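Local coordinates for Bd3459 (Bdellovibrio bacteriovorus, PDB 5CEC), which probably cleaves D-Ala-containing peptidoglycan cross-bridges as a serine-type peptidase of the S13 family during bacterial predation, and is bound by the immunity protein Bd3460, at residues V203-R208 against L427-Y432; G85-F90 against K324-S329; G117-Y122 against L150-P155; S251-A256 against N288-N293. The protein carries 1 engineered substitution. All coordinates share one frame; numbering follows the deposited sequence.

How the contacts relate
From the N terminus, contact 2 opens first at 85-90, in the loop between helix 72-84 and strand 91-98, and closes only at 324-329. Contact 3 lies nested within it, joining the start of helix 118-130 to loop 150-155. Contact 1 opens at 203-208, before contact 2 has closed, so the two cross; it ends at 427-432, near the C terminus. Contact 4, between helix 253-262 and loop 288-293, is nested in both. Several of them touch directly: R89 of contact 2 forms a salt bridge with D430 of contact 1, P428 packs on E152 of contact 3, and N252 of contact 4 probably donates a hydrogen bond to A151 O.

Contact 1 (V203-R208 against L427-Y432); sequences VQMSNR and LPFDKY
V203 and M205 pack obliquely against neighbouring atoms, CE1 and CZ, of the F429 ring, and the side-chain contacts between the two loops are apolar. The two methyl groups of V203 divide the work. With CG1 anti to the backbone N (chi1 174°), that branch reaches the ring and lies 3.9 Å from F429 CE1. The other branch, beside the backbone N, presses on the main chain that follows the phenylalanine: V203 CG2 is 3.4 Å from D430 C and 3.5 Å from K431 N. F429 has CG between its own backbone N and carbonyl carbon (chi1 53°), which swings the ring away from its loop and toward 203-208.

A Met-aromatic contact adds to this packing. The bent thioether chain of M205 runs roughly at a right angle to the F429 side chain, and its SD is 4.1 Å from F429 CZ, approaching the ring obliquely.

Polar contacts lie on the far side of the loop. D430 points away from 203-208; its OD1 accepts a 2.9 Å bond from Y432 N, closing an Asx turn, and also forms a salt bridge with R89.

F429 stacks on F123 of helix 118-130 while M205 rests on helix 188-200, so the arrangement is a hydrophobic layer between two helices and the loops leading into strands 212-218 and 436-437, the outermost strands of the mixed sheet.

Contact 2 (G85-F90 against K324-S329); sequences GPDYRF and KGYDLS
The Y326 ring turns its edge to 85-90, with P86 CG and the D87 carboxylate both lying near the ring plane; over one face sits the carbonyl oxygen of K324, displaced toward the rim. P86 CG is 3.8 Å from Y326 CD2, and farther along the same edge Y326 OH donates to D87 OD1 over 2.6 Å. The oxygen receives it on its syn lone pair, with the carboxylate turned 56° from the ring plane. K241 NZ is a further partner of the hydroxyl.

These contacts join two helix ends. G85 follows helix 72-84 and begins a type I turn to Y88 that presents P86 and D87, whereas G325, with positive phi, is the C-prime residue of the Schellman motif ending helix 307-322.

The K324 chain, bent at chi2 (-75°), crosses the proline ring with CG 3.7 Å from P86 CG. Two waters extend the polar side: one donates to D87 OD2 and K324 O, and the other links D87 OD2 (2.8 Å) to K324 NZ (3.0 Å).

Contact 3 (G117-Y122 against L150-P155); sequences GRNMSY and LAEEKP. With SO4 (sulfate ion), chain H; SO4 (sulfate ion), chain E.
A side-on, two-pronged salt bridge between R118 and E153 fastens the first turn of helix 118-130 to loop 150-155, beside the surface that meets Bd3460. R118 NE donates to E153 OE2 at 2.8 Å and R118 NH2 to E153 OE1 at 2.9 Å; both oxygens use their syn lone pairs, and the guanidinium and carboxylate are nearly coplanar. A bend at chi3 (-58°) turns the guanidinium edge to the glutamate. The third nitrogen, R118 NH1, donates in plane to Y122 OH and to O1 of a sulfate, probably from the crystallisation liquor, so bonds lying in the guanidinium plane to E153, Y122 and the sulfate fix how the group is turned.

N119 ND2 bonds to E152 OE2 over 2.9 Å, reaching it from above the carboxylate plane, while E152 OE1 pairs with R246. A water bridges N119 N and E152 OE2; another joins N119 ND2 to E153 OE2.

Farther along, K154 bonds to N75 of the Bd3460 chain. Helix 188-200 flanks the site, with Y190 forming a cation-pi contact with R118 and L194 touching N119.

Contact 4 (S251-A256 against N288-N293); sequences SNNYIA and NGSGNN. With SO4 (sulfate ion), chain C.
In N253, CG stands anti to the carbonyl carbon (chi1 -70°), laying the amide alongside S290 and toward N292; in N292, CG sits between the backbone N and the carbonyl carbon (chi1 67°), bringing its amide back toward the helix. The two amides meet obliquely, their planes 64° apart, with N253 ND2 3.4 Å from N292 ND2. As both are donors, they do not bond to each other. N253 is held by partners elsewhere: its ND2 donates to G159 O, and its OD1 accepts from K73 NZ. The carbon of the serine side chain lies against the same amide, S290 CB being 3.6 Å from N253 OD1, and S290 O also receives K73 NZ.

S251 and N253 fit the SxN motif of penicillin-binding proteins, and K73 the lysine of SxxK, so this is probably the active-site region. S251 OG donates to O3 of a sulfate over 2.7 Å; S70, T358 and S360 bind sulfate there too, consistent with an anion pocket.

One helical turn on, A256 CB packs 3.6 Å from G289 O and 3.8 Å from S290 CA; G289, with no side chain, lets the loop come this close to A256 O, where a CB would collide. On the loop side, N288 OD1 takes a 2.9 Å bond from G291 N, an Asx motif. N252 caps helix 253-262, its OD1 accepting from I255 N at 2.9 Å.

Contact 1 (V203-R208 against L427-Y432)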
loop_
_atom_site.group_PDB
_atom_site.type_symbol
_atom_site.label_atom_id
_atom_site.label_comp_id
_atom_site.label_asym_id
_atom_site.label_seq_id
_atom_site.Cartn_x
_atom_site.Cartn_y
_atom_site.Cartn_z
ATOM N N VAL A 203 -21.986 11.162 -2.769
ATOM C CA VAL A 203 -21.720 12.398 -2.056
ATOM C C VAL A 203 -21.692 13.575 -3.034
ATOM O O VAL A 203 -20.995 13.531 -4.056
ATOM C CB VAL A 203 -20.369 12.325 -1.309
ATOM C CG1 VAL A 203 -19.998 13.673 -0.668
ATOM C CG2 VAL A 203 -20.394 11.225 -0.255
ATOM N N GLN A 204 -22.424 14.632 -2.675
ATOM C CA GLN A 204 -22.501 15.865 -3.436
ATOM C C GLN A 204 -21.411 16.836 -3.021
ATOM O O GLN A 204 -21.098 16.957 -1.835
ATOM C CB GLN A 204 -23.876 16.494 -3.204
ATOM C CG GLN A 204 -24.144 17.825 -3.860
ATOM C CD GLN A 204 -25.400 18.458 -3.296
ATOM O OE1 GLN A 204 -26.474 17.852 -3.328
ATOM N NE2 GLN A 204 -25.264 19.664 -2.743
ATOM N N MET A 205 -20.814 17.498 -4.001
ATOM C CA MET A 205 -19.795 18.519 -3.782
ATOM C C MET A 205 -20.073 19.729 -4.663
ATOM O O MET A 205 -20.672 19.604 -5.743
ATOM C CB MET A 205 -18.392 17.950 -4.010
ATOM C CG MET A 205 -18.017 16.861 -3.016
ATOM S SD MET A 205 -16.334 16.276 -3.203
ATOM C CE MET A 205 -15.404 17.678 -2.620
ATOM N N SER A 206 -19.582 20.878 -4.213
ATOM C CA SER A 206 -19.759 22.129 -4.924
ATOM C C SER A 206 -18.971 22.125 -6.247
ATOM O O SER A 206 -17.948 21.469 -6.366
ATOM C CB SER A 206 -19.363 23.300 -4.026
ATOM O OG SER A 206 -17.982 23.388 -3.853
ATOM N N ASN A 207 -19.486 22.830 -7.248
ATOM C CA ASN A 207 -18.782 22.935 -8.516
ATOM C C ASN A 207 -17.575 23.889 -8.470
ATOM O O ASN A 207 -16.613 23.680 -9.200
ATOM C CB ASN A 207 -19.756 23.321 -9.644
ATOM C CG ASN A 207 -20.861 22.281 -9.850
ATOM O OD1 ASN A 207 -20.592 21.075 -9.912
ATOM N ND2 ASN A 207 -22.114 22.744 -9.954
ATOM N N ARG A 208 -17.629 24.929 -7.635
ATOM C CA ARG A 208 -16.647 26.030 -7.643
ATOM C C ARG A 208 -16.269 26.397 -6.224
ATOM O O ARG A 208 -16.563 27.486 -5.758
ATOM C CB ARG A 208 -17.256 27.285 -8.301
ATOM C CG ARG A 208 -17.592 27.183 -9.769
ATOM C CD ARG A 208 -16.541 27.862 -10.644
ATOM N NE ARG A 208 -16.842 27.682 -12.063
ATOM C CZ ARG A 208 -16.675 26.547 -12.746
ATOM N NH1 ARG A 208 -16.199 25.445 -12.167
ATOM N NH2 ARG A 208 -16.994 26.510 -14.037
ATOM N N LEU A 427 -12.790 6.894 0.583
ATOM C CA LEU A 427 -12.474 8.314 0.674
ATOM C C LEU A 427 -12.431 8.707 2.143
ATOM O O LEU A 427 -12.889 7.947 3.013
ATOM C CB LEU A 427 -13.549 9.146 -0.061
ATOM C CG LEU A 427 -13.746 8.820 -1.533
ATOM C CD1 LEU A 427 -14.770 9.774 -2.141
ATOM C CD2 LEU A 427 -12.476 8.827 -2.337
ATOM N N PRO A 428 -11.926 9.910 2.449
ATOM C CA PRO A 428 -11.860 10.332 3.842
ATOM C C PRO A 428 -13.204 10.685 4.447
ATOM O O PRO A 428 -13.296 10.855 5.655
ATOM C CB PRO A 428 -10.939 11.577 3.812
ATOM C CG PRO A 428 -10.171 11.452 2.517
ATOM C CD PRO A 428 -11.158 10.816 1.570
ATOM N N PHE A 429 -14.229 10.769 3.603
ATOM C CA PHE A 429 -15.582 11.177 3.975
ATOM C C PHE A 429 -16.564 10.260 3.251
ATOM O O PHE A 429 -16.198 9.610 2.249
ATOM C CB PHE A 429 -15.819 12.660 3.618
ATOM C CG PHE A 429 -15.500 12.994 2.188
ATOM C CD1 PHE A 429 -16.445 12.833 1.190
ATOM C CD2 PHE A 429 -14.245 13.482 1.837
ATOM C CE1 PHE A 429 -16.135 13.114 -0.108
ATOM C CE2 PHE A 429 -13.936 13.782 0.524
ATOM C CZ PHE A 429 -14.890 13.592 -0.444
ATOM N N ASP A 430 -17.815 10.254 3.704
ATOM C CA ASP A 430 -18.879 9.549 2.991
ATOM C C ASP A 430 -20.161 10.370 3.078
ATOM O O ASP A 430 -20.117 11.523 3.473
ATOM C CB ASP A 430 -19.009 8.100 3.477
ATOM C CG ASP A 430 -19.655 7.979 4.851
ATOM O OD1 ASP A 430 -19.911 9.009 5.513
ATOM O OD2 ASP A 430 -19.934 6.829 5.275
ATOM N N LYS A 431 -21.295 9.758 2.755
ATOM C CA LYS A 431 -22.587 10.467 2.753
ATOM C C LYS A 431 -23.097 10.883 4.143
ATOM O O LYS A 431 -24.079 11.605 4.234
ATOM C CB LYS A 431 -23.632 9.658 1.973
ATOM C CG LYS A 431 -24.161 8.430 2.704
ATOM C CD LYS A 431 -25.211 7.673 1.891
ATOM C CE LYS A 431 -24.599 6.860 0.763
ATOM N NZ LYS A 431 -25.636 6.195 -0.071
ATOM N N TYR A 432 -22.407 10.476 5.220
ATOM C CA TYR A 432 -22.736 10.962 6.574
ATOM C C TYR A 432 -21.777 12.013 7.097
ATOM O O TYR A 432 -21.891 12.446 8.239
ATOM C CB TYR A 432 -22.897 9.787 7.552
ATOM C CG TYR A 432 -24.003 8.856 7.125
ATOM C CD1 TYR A 432 -25.348 9.154 7.398
ATOM C CD2 TYR A 432 -23.720 7.699 6.403
ATOM C CE1 TYR A 432 -26.362 8.311 6.973
ATOM C CE2 TYR A 432 -24.733 6.839 5.998
ATOM C CZ TYR A 432 -26.046 7.164 6.270
ATOM O OH TYR A 432 -27.048 6.323 5.864
#

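Contact 2 (G85-F90 against K324-S329)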
loop_
_atom_site.group_PDB
_atom_site.type_symbol
_atom_site.label_atom_id
_atom_site.label_comp_id
_atom_site.label_asym_id
_atom_site.label_seq_id
_atom_site.Cartn_x
_atom_site.Cartn_y
_atom_site.Cartn_z
ATOM N N GLY A 85 -13.621 0.587 17.374
ATOM C CA GLY A 85 -14.694 -0.063 16.634
ATOM C C GLY A 85 -14.621 0.300 15.151
ATOM O O GLY A 85 -14.294 1.425 14.790
ATOM N N PRO A 86 -14.966 -0.657 14.275
ATOM C CA PRO A 86 -14.866 -0.395 12.832
ATOM C C PRO A 86 -15.805 0.667 12.286
ATOM O O PRO A 86 -15.552 1.175 11.198
ATOM C CB PRO A 86 -15.186 -1.755 12.202
ATOM C CG PRO A 86 -16.045 -2.436 13.223
ATOM C CD PRO A 86 -15.527 -1.985 14.556
ATOM N N ASP A 87 -16.862 0.985 13.028
ATOM C CA ASP A 87 -17.813 2.004 12.613
ATOM C C ASP A 87 -17.554 3.351 13.265
ATOM O O ASP A 87 -18.326 4.304 13.078
ATOM C CB ASP A 87 -19.221 1.510 12.896
ATOM C CG ASP A 87 -19.551 0.241 12.122
ATOM O OD1 ASP A 87 -19.449 0.288 10.884
ATOM O OD2 ASP A 87 -19.925 -0.789 12.741
ATOM N N TYR A 88 -16.457 3.464 14.015
ATOM C CA TYR A 88 -16.121 4.729 14.693
ATOM C C TYR A 88 -15.892 5.825 13.639
ATOM O O TYR A 88 -15.262 5.562 12.605
ATOM C CB TYR A 88 -14.837 4.557 15.509
ATOM C CG TYR A 88 -14.392 5.802 16.222
ATOM C CD1 TYR A 88 -14.975 6.185 17.419
ATOM C CD2 TYR A 88 -13.380 6.621 15.701
ATOM C CE1 TYR A 88 -14.579 7.325 18.082
ATOM C CE2 TYR A 88 -12.963 7.753 16.364
ATOM C CZ TYR A 88 -13.578 8.117 17.551
ATOM O OH TYR A 88 -13.173 9.249 18.223
ATOM N N ARG A 89 -16.351 7.042 13.926
ATOM C CA ARG A 89 -16.020 8.203 13.114
ATOM C C ARG A 89 -15.323 9.273 13.952
ATOM O O ARG A 89 -15.664 9.487 15.108
ATOM C CB ARG A 89 -17.285 8.765 12.479
ATOM C CG ARG A 89 -17.916 7.838 11.464
ATOM C CD ARG A 89 -19.304 8.278 11.081
ATOM N NE ARG A 89 -19.934 7.399 10.114
ATOM C CZ ARG A 89 -19.965 7.592 8.798
ATOM N NH1 ARG A 89 -19.291 8.578 8.220
ATOM N NH2 ARG A 89 -20.620 6.726 8.035
ATOM N N PHE A 90 -14.318 9.911 13.348
ATOM C CA PHE A 90 -13.617 11.011 13.956
ATOM C C PHE A 90 -14.486 12.236 13.742
ATOM O O PHE A 90 -14.749 12.626 12.602
ATOM C CB PHE A 90 -12.254 11.172 13.283
ATOM C CG PHE A 90 -11.330 10.015 13.581
ATOM C CD1 PHE A 90 -11.334 8.861 12.809
ATOM C CD2 PHE A 90 -10.477 10.071 14.673
ATOM C CE1 PHE A 90 -10.516 7.781 13.127
ATOM C CE2 PHE A 90 -9.661 8.986 15.005
ATOM C CZ PHE A 90 -9.670 7.849 14.218
ATOM N N LYS A 324 -19.292 -7.387 14.055
ATOM C CA LYS A 324 -19.993 -6.254 13.467
ATOM C C LYS A 324 -20.411 -6.518 12.026
ATOM O O LYS A 324 -20.774 -5.582 11.319
ATOM C CB LYS A 324 -19.108 -5.015 13.511
ATOM C CG LYS A 324 -18.416 -4.769 14.834
ATOM C CD LYS A 324 -19.337 -4.253 15.873
ATOM C CE LYS A 324 -18.544 -3.649 17.030
ATOM N NZ LYS A 324 -19.505 -2.875 17.827
ATOM N N GLY A 325 -20.371 -7.777 11.603
ATOM C CA GLY A 325 -20.791 -8.180 10.267
ATOM C C GLY A 325 -19.791 -7.919 9.168
ATOM O O GLY A 325 -20.174 -7.912 8.015
ATOM N N TYR A 326 -18.509 -7.761 9.518
ATOM C CA TYR A 326 -17.493 -7.422 8.547
ATOM C C TYR A 326 -16.514 -8.576 8.339
ATOM O O TYR A 326 -16.450 -9.504 9.147
ATOM C CB TYR A 326 -16.725 -6.170 8.939
ATOM C CG TYR A 326 -17.583 -4.931 9.021
ATOM C CD1 TYR A 326 -18.313 -4.518 7.917
ATOM C CD2 TYR A 326 -17.596 -4.129 10.157
ATOM C CE1 TYR A 326 -19.079 -3.375 7.960
ATOM C CE2 TYR A 326 -18.340 -2.958 10.200
ATOM C CZ TYR A 326 -19.092 -2.592 9.094
ATOM O OH TYR A 326 -19.850 -1.442 9.047
ATOM N N ASP A 327 -15.758 -8.485 7.247
ATOM C CA ASP A 327 -14.755 -9.468 6.838
ATOM C C ASP A 327 -13.381 -8.750 6.775
ATOM O O ASP A 327 -13.290 -7.494 6.802
ATOM C CB ASP A 327 -15.031 -9.975 5.384
ATOM C CG ASP A 327 -16.345 -10.734 5.228
ATOM O OD1 ASP A 327 -16.855 -11.305 6.189
ATOM O OD2 ASP A 327 -16.843 -10.783 4.091
ATOM N N LEU A 328 -12.303 -9.525 6.677
ATOM C CA LEU A 328 -10.976 -8.916 6.525
ATOM C C LEU A 328 -10.940 -7.982 5.301
ATOM O O LEU A 328 -10.263 -6.952 5.337
ATOM C CB LEU A 328 -9.880 -9.972 6.462
ATOM C CG LEU A 328 -9.540 -10.707 7.767
ATOM C CD1 LEU A 328 -8.563 -11.821 7.537
ATOM C CD2 LEU A 328 -9.011 -9.738 8.819
ATOM N N SER A 329 -11.704 -8.311 4.249
ATOM C CA SER A 329 -11.760 -7.468 3.038
ATOM C C SER A 329 -12.390 -6.081 3.253
ATOM O O SER A 329 -12.313 -5.248 2.377
ATOM C CB SER A 329 -12.520 -8.183 1.936
ATOM O OG SER A 329 -13.861 -8.398 2.341
HETATM O O HOH W 1 -21.452 -2.690 11.581
HETATM O O HOH W 2 -20.229 -1.053 15.510
#

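Contact 3 (G117-Y122 against L150-P155)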
loop_
_atom_site.group_PDB
_atom_site.type_symbol
_atom_site.label_atom_id
_atom_site.label_comp_id
_atom_site.label_asym_id
_atom_site.label_seq_id
_atom_site.Cartn_x
_atom_site.Cartn_y
_atom_site.Cartn_z
ATOM N N GLY A 117 -6.362 15.720 5.165
ATOM C CA GLY A 117 -5.399 16.375 4.306
ATOM C C GLY A 117 -6.124 17.114 3.204
ATOM O O GLY A 117 -7.219 17.658 3.408
ATOM N N ARG A 118 -5.529 17.095 2.017
ATOM C CA ARG A 118 -6.134 17.732 0.835
ATOM C C ARG A 118 -7.598 17.407 0.654
ATOM O O ARG A 118 -8.420 18.316 0.509
ATOM C CB ARG A 118 -5.354 17.309 -0.440
ATOM C CG ARG A 118 -5.915 17.922 -1.728
ATOM C CD ARG A 118 -5.511 17.112 -2.955
ATOM N NE ARG A 118 -4.067 17.006 -3.096
ATOM C CZ ARG A 118 -3.268 17.943 -3.633
ATOM N NH1 ARG A 118 -3.740 19.114 -4.040
ATOM N NH2 ARG A 118 -1.987 17.683 -3.760
ATOM N N ASN A 119 -7.923 16.125 0.581
ATOM C CA ASN A 119 -9.265 15.761 0.105
ATOM C C ASN A 119 -10.348 16.030 1.142
ATOM O O ASN A 119 -11.440 16.529 0.797
ATOM C CB ASN A 119 -9.271 14.332 -0.404
ATOM C CG ASN A 119 -8.469 14.179 -1.659
ATOM O OD1 ASN A 119 -8.498 15.064 -2.487
ATOM N ND2 ASN A 119 -7.731 13.097 -1.800
ATOM N N MET A 120 -10.077 15.757 2.422
ATOM C CA MET A 120 -11.016 16.172 3.465
ATOM C C MET A 120 -11.187 17.697 3.517
ATOM O O MET A 120 -12.278 18.202 3.773
ATOM C CB MET A 120 -10.650 15.565 4.815
ATOM C CG MET A 120 -11.715 15.819 5.844
ATOM S SD MET A 120 -13.290 15.072 5.413
ATOM C CE MET A 120 -13.837 14.390 6.960
ATOM N N SER A 121 -10.108 18.418 3.253
ATOM C CA SER A 121 -10.145 19.882 3.241
ATOM C C SER A 121 -11.031 20.368 2.104
ATOM O O SER A 121 -11.843 21.274 2.299
ATOM C CB SER A 121 -8.743 20.486 3.110
ATOM O OG SER A 121 -7.982 20.243 4.275
ATOM N N TYR A 122 -10.876 19.766 0.924
ATOM C CA TYR A 122 -11.747 20.102 -0.197
ATOM C C TYR A 122 -13.208 19.859 0.127
ATOM O O TYR A 122 -14.066 20.669 -0.204
ATOM C CB TYR A 122 -11.381 19.290 -1.444
ATOM C CG TYR A 122 -10.068 19.623 -2.146
ATOM C CD1 TYR A 122 -9.286 20.734 -1.798
ATOM C CD2 TYR A 122 -9.619 18.805 -3.162
ATOM C CE1 TYR A 122 -8.098 21.014 -2.457
ATOM C CE2 TYR A 122 -8.442 19.071 -3.825
ATOM C CZ TYR A 122 -7.691 20.169 -3.482
ATOM O OH TYR A 122 -6.537 20.400 -4.167
ATOM N N LEU A 150 -0.600 16.266 2.183
ATOM C CA LEU A 150 -0.272 15.102 1.359
ATOM C C LEU A 150 -0.517 13.758 2.093
ATOM O O LEU A 150 0.063 12.730 1.727
ATOM C CB LEU A 150 1.165 15.210 0.813
ATOM C CG LEU A 150 1.428 16.443 -0.043
ATOM C CD1 LEU A 150 2.884 16.441 -0.473
ATOM C CD2 LEU A 150 0.512 16.549 -1.255
ATOM N N ALA A 151 -1.439 13.755 3.059
ATOM C CA ALA A 151 -1.701 12.546 3.880
ATOM C C ALA A 151 -1.908 11.261 3.076
ATOM O O ALA A 151 -1.572 10.195 3.554
ATOM C CB ALA A 151 -2.911 12.791 4.751
ATOM N N GLU A 152 -2.566 11.364 1.918
ATOM C CA GLU A 152 -2.848 10.242 1.034
ATOM C C GLU A 152 -2.022 10.159 -0.210
ATOM O O GLU A 152 -2.407 9.438 -1.136
ATOM C CB GLU A 152 -4.233 10.435 0.417
ATOM C CG GLU A 152 -5.326 10.516 1.342
ATOM C CD GLU A 152 -6.638 10.378 0.628
ATOM O OE1 GLU A 152 -6.992 9.251 0.316
ATOM O OE2 GLU A 152 -7.300 11.398 0.478
ATOM N N GLU A 153 -0.918 10.883 -0.252
ATOM C CA GLU A 153 -0.148 11.041 -1.470
ATOM C C GLU A 153 1.323 10.800 -1.200
ATOM O O GLU A 153 1.772 10.800 -0.075
ATOM C CB GLU A 153 -0.408 12.446 -2.052
ATOM C CG GLU A 153 -1.833 12.625 -2.541
ATOM C CD GLU A 153 -2.220 14.075 -2.740
ATOM O OE1 GLU A 153 -1.477 14.826 -3.422
ATOM O OE2 GLU A 153 -3.277 14.461 -2.220
ATOM N N LYS A 154 2.074 10.609 -2.260
ATOM C CA LYS A 154 3.505 10.447 -2.192
ATOM C C LYS A 154 4.084 11.824 -1.948
ATOM O O LYS A 154 3.578 12.800 -2.538
ATOM C CB LYS A 154 4.032 9.908 -3.516
ATOM C CG LYS A 154 3.417 8.584 -3.865
ATOM C CD LYS A 154 4.015 7.999 -5.091
ATOM C CE LYS A 154 3.391 6.647 -5.286
ATOM N NZ LYS A 154 3.841 6.047 -6.548
ATOM N N PRO A 155 5.108 11.962 -1.110
ATOM C CA PRO A 155 5.886 10.894 -0.479
ATOM C C PRO A 155 5.449 10.497 0.927
ATOM O O PRO A 155 6.173 9.752 1.595
ATOM C CB PRO A 155 7.279 11.521 -0.415
ATOM C CG PRO A 155 6.996 12.955 -0.161
ATOM C CD PRO A 155 5.754 13.273 -0.930
HETATM S S SO4 H . 2.354 8.463 -9.268
HETATM O O1 SO4 H . 1.177 8.465 -10.189
HETATM O O2 SO4 H . 2.990 7.117 -9.225
HETATM O O3 SO4 H . 3.326 9.461 -9.725
HETATM O O4 SO4 H . 1.823 8.856 -7.927
HETATM S S SO4 E . -1.870 22.053 -4.728
HETATM O O1 SO4 E . -2.028 20.837 -5.569
HETATM O O2 SO4 E . -0.572 22.710 -4.980
HETATM O O3 SO4 E . -2.160 21.806 -3.307
HETATM O O4 SO4 E . -2.913 23.080 -5.105
HETATM O O HOH W 3 -6.271 13.772 1.287
HETATM O O HOH W 4 -5.329 13.027 -3.557
#

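Contact 4 (S251-A256 against N288-N293)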
loop_
_atom_site.group_PDB
_atom_site.type_symbol
_atom_site.label_atom_id
_atom_site.label_comp_id
_atom_site.label_asym_id
_atom_site.label_seq_id
_atom_site.Cartn_x
_atom_site.Cartn_y
_atom_site.Cartn_z
ATOM N N SER A 251 -0.645 1.101 1.838
ATOM C CA SER A 251 0.437 0.960 2.812
ATOM C C SER A 251 0.821 2.352 3.346
ATOM O O SER A 251 1.976 2.765 3.346
ATOM C CB SER A 251 1.632 0.216 2.268
ATOM O OG SER A 251 2.360 -0.307 3.377
ATOM N N ASN A 252 -0.168 3.078 3.843
ATOM C CA ASN A 252 -0.015 4.491 4.163
ATOM C C ASN A 252 0.608 4.690 5.557
ATOM O O ASN A 252 -0.060 4.472 6.574
ATOM C CB ASN A 252 -1.379 5.202 4.075
ATOM C CG ASN A 252 -1.254 6.673 4.212
ATOM O OD1 ASN A 252 -0.586 7.159 5.137
ATOM N ND2 ASN A 252 -1.865 7.396 3.297
ATOM N N ASN A 253 1.864 5.126 5.582
ATOM C CA ASN A 253 2.576 5.324 6.851
ATOM C C ASN A 253 1.945 6.415 7.711
ATOM O O ASN A 253 1.930 6.288 8.943
ATOM C CB ASN A 253 4.026 5.665 6.595
ATOM C CG ASN A 253 4.807 4.509 6.050
ATOM O OD1 ASN A 253 4.346 3.375 5.948
ATOM N ND2 ASN A 253 6.036 4.810 5.677
ATOM N N TYR A 254 1.488 7.493 7.078
ATOM C CA TYR A 254 0.917 8.610 7.823
ATOM C C TYR A 254 -0.285 8.179 8.630
ATOM O O TYR A 254 -0.402 8.508 9.851
ATOM C CB TYR A 254 0.535 9.796 6.888
ATOM C CG TYR A 254 -0.141 10.929 7.604
ATOM C CD1 TYR A 254 0.582 11.965 8.191
ATOM C CD2 TYR A 254 -1.528 10.958 7.750
ATOM C CE1 TYR A 254 -0.037 12.990 8.871
ATOM C CE2 TYR A 254 -2.146 11.999 8.423
ATOM C CZ TYR A 254 -1.416 13.013 8.989
ATOM O OH TYR A 254 -2.019 14.010 9.692
ATOM N N ILE A 255 -1.187 7.447 7.974
ATOM C CA ILE A 255 -2.383 6.996 8.682
ATOM C C ILE A 255 -1.985 6.055 9.830
ATOM O O ILE A 255 -2.486 6.166 10.956
ATOM C CB ILE A 255 -3.417 6.315 7.766
ATOM C CG1 ILE A 255 -3.861 7.251 6.628
ATOM C CG2 ILE A 255 -4.637 5.839 8.537
ATOM C CD1 ILE A 255 -4.704 6.575 5.563
ATOM N N ALA A 256 -1.106 5.104 9.518
ATOM C CA ALA A 256 -0.765 4.071 10.511
ATOM C C ALA A 256 -0.075 4.703 11.724
ATOM O O ALA A 256 -0.378 4.341 12.875
ATOM C CB ALA A 256 0.134 3.022 9.884
ATOM N N ASN A 288 6.503 1.949 16.229
ATOM C CA ASN A 288 5.638 2.826 15.486
ATOM C C ASN A 288 4.515 1.999 14.902
ATOM O O ASN A 288 4.490 0.767 15.055
ATOM C CB ASN A 288 6.422 3.640 14.436
ATOM C CG ASN A 288 7.042 2.787 13.343
ATOM O OD1 ASN A 288 6.595 1.707 13.030
ATOM N ND2 ASN A 288 8.130 3.276 12.777
ATOM N N GLY A 289 3.570 2.655 14.243
ATOM C CA GLY A 289 2.417 1.969 13.704
ATOM C C GLY A 289 2.598 1.435 12.302
ATOM O O GLY A 289 1.854 0.578 11.863
ATOM N N SER A 290 3.593 1.966 11.591
ATOM C CA SER A 290 3.740 1.732 10.166
ATOM C C SER A 290 4.645 0.583 9.776
ATOM O O SER A 290 4.477 0.011 8.688
ATOM C CB SER A 290 4.217 3.009 9.478
ATOM O OG SER A 290 5.465 3.367 9.976
ATOM N N GLY A 291 5.672 0.313 10.602
ATOM C CA GLY A 291 6.681 -0.688 10.273
ATOM C C GLY A 291 8.001 -0.220 9.692
ATOM O O GLY A 291 8.930 -1.020 9.513
ATOM N N ASN A 292 8.117 1.062 9.425
ATOM C CA ASN A 292 9.332 1.498 8.739
ATOM C C ASN A 292 10.442 1.767 9.775
ATOM O O ASN A 292 10.260 1.633 10.984
ATOM C CB ASN A 292 9.072 2.675 7.817
ATOM C CG ASN A 292 8.709 3.910 8.563
ATOM O OD1 ASN A 292 8.544 3.871 9.768
ATOM N ND2 ASN A 292 8.661 5.030 7.876
ATOM N N ASN A 293 11.612 2.073 9.285
ATOM C CA ASN A 293 12.779 2.253 10.122
ATOM C C ASN A 293 12.700 3.503 10.974
ATOM O O ASN A 293 12.609 4.596 10.439
ATOM C CB ASN A 293 13.999 2.313 9.234
ATOM C CG ASN A 293 15.300 2.226 10.001
ATOM O OD1 ASN A 293 15.329 2.129 11.235
ATOM N ND2 ASN A 293 16.396 2.276 9.266
HETATM S S SO4 C . 4.584 -1.890 1.094
HETATM O O1 SO4 C . 4.539 -1.044 -0.135
HETATM O O2 SO4 C . 5.601 -2.950 1.017
HETATM O O3 SO4 C . 4.763 -0.946 2.301
HETATM O O4 SO4 C . 3.259 -2.487 1.323
#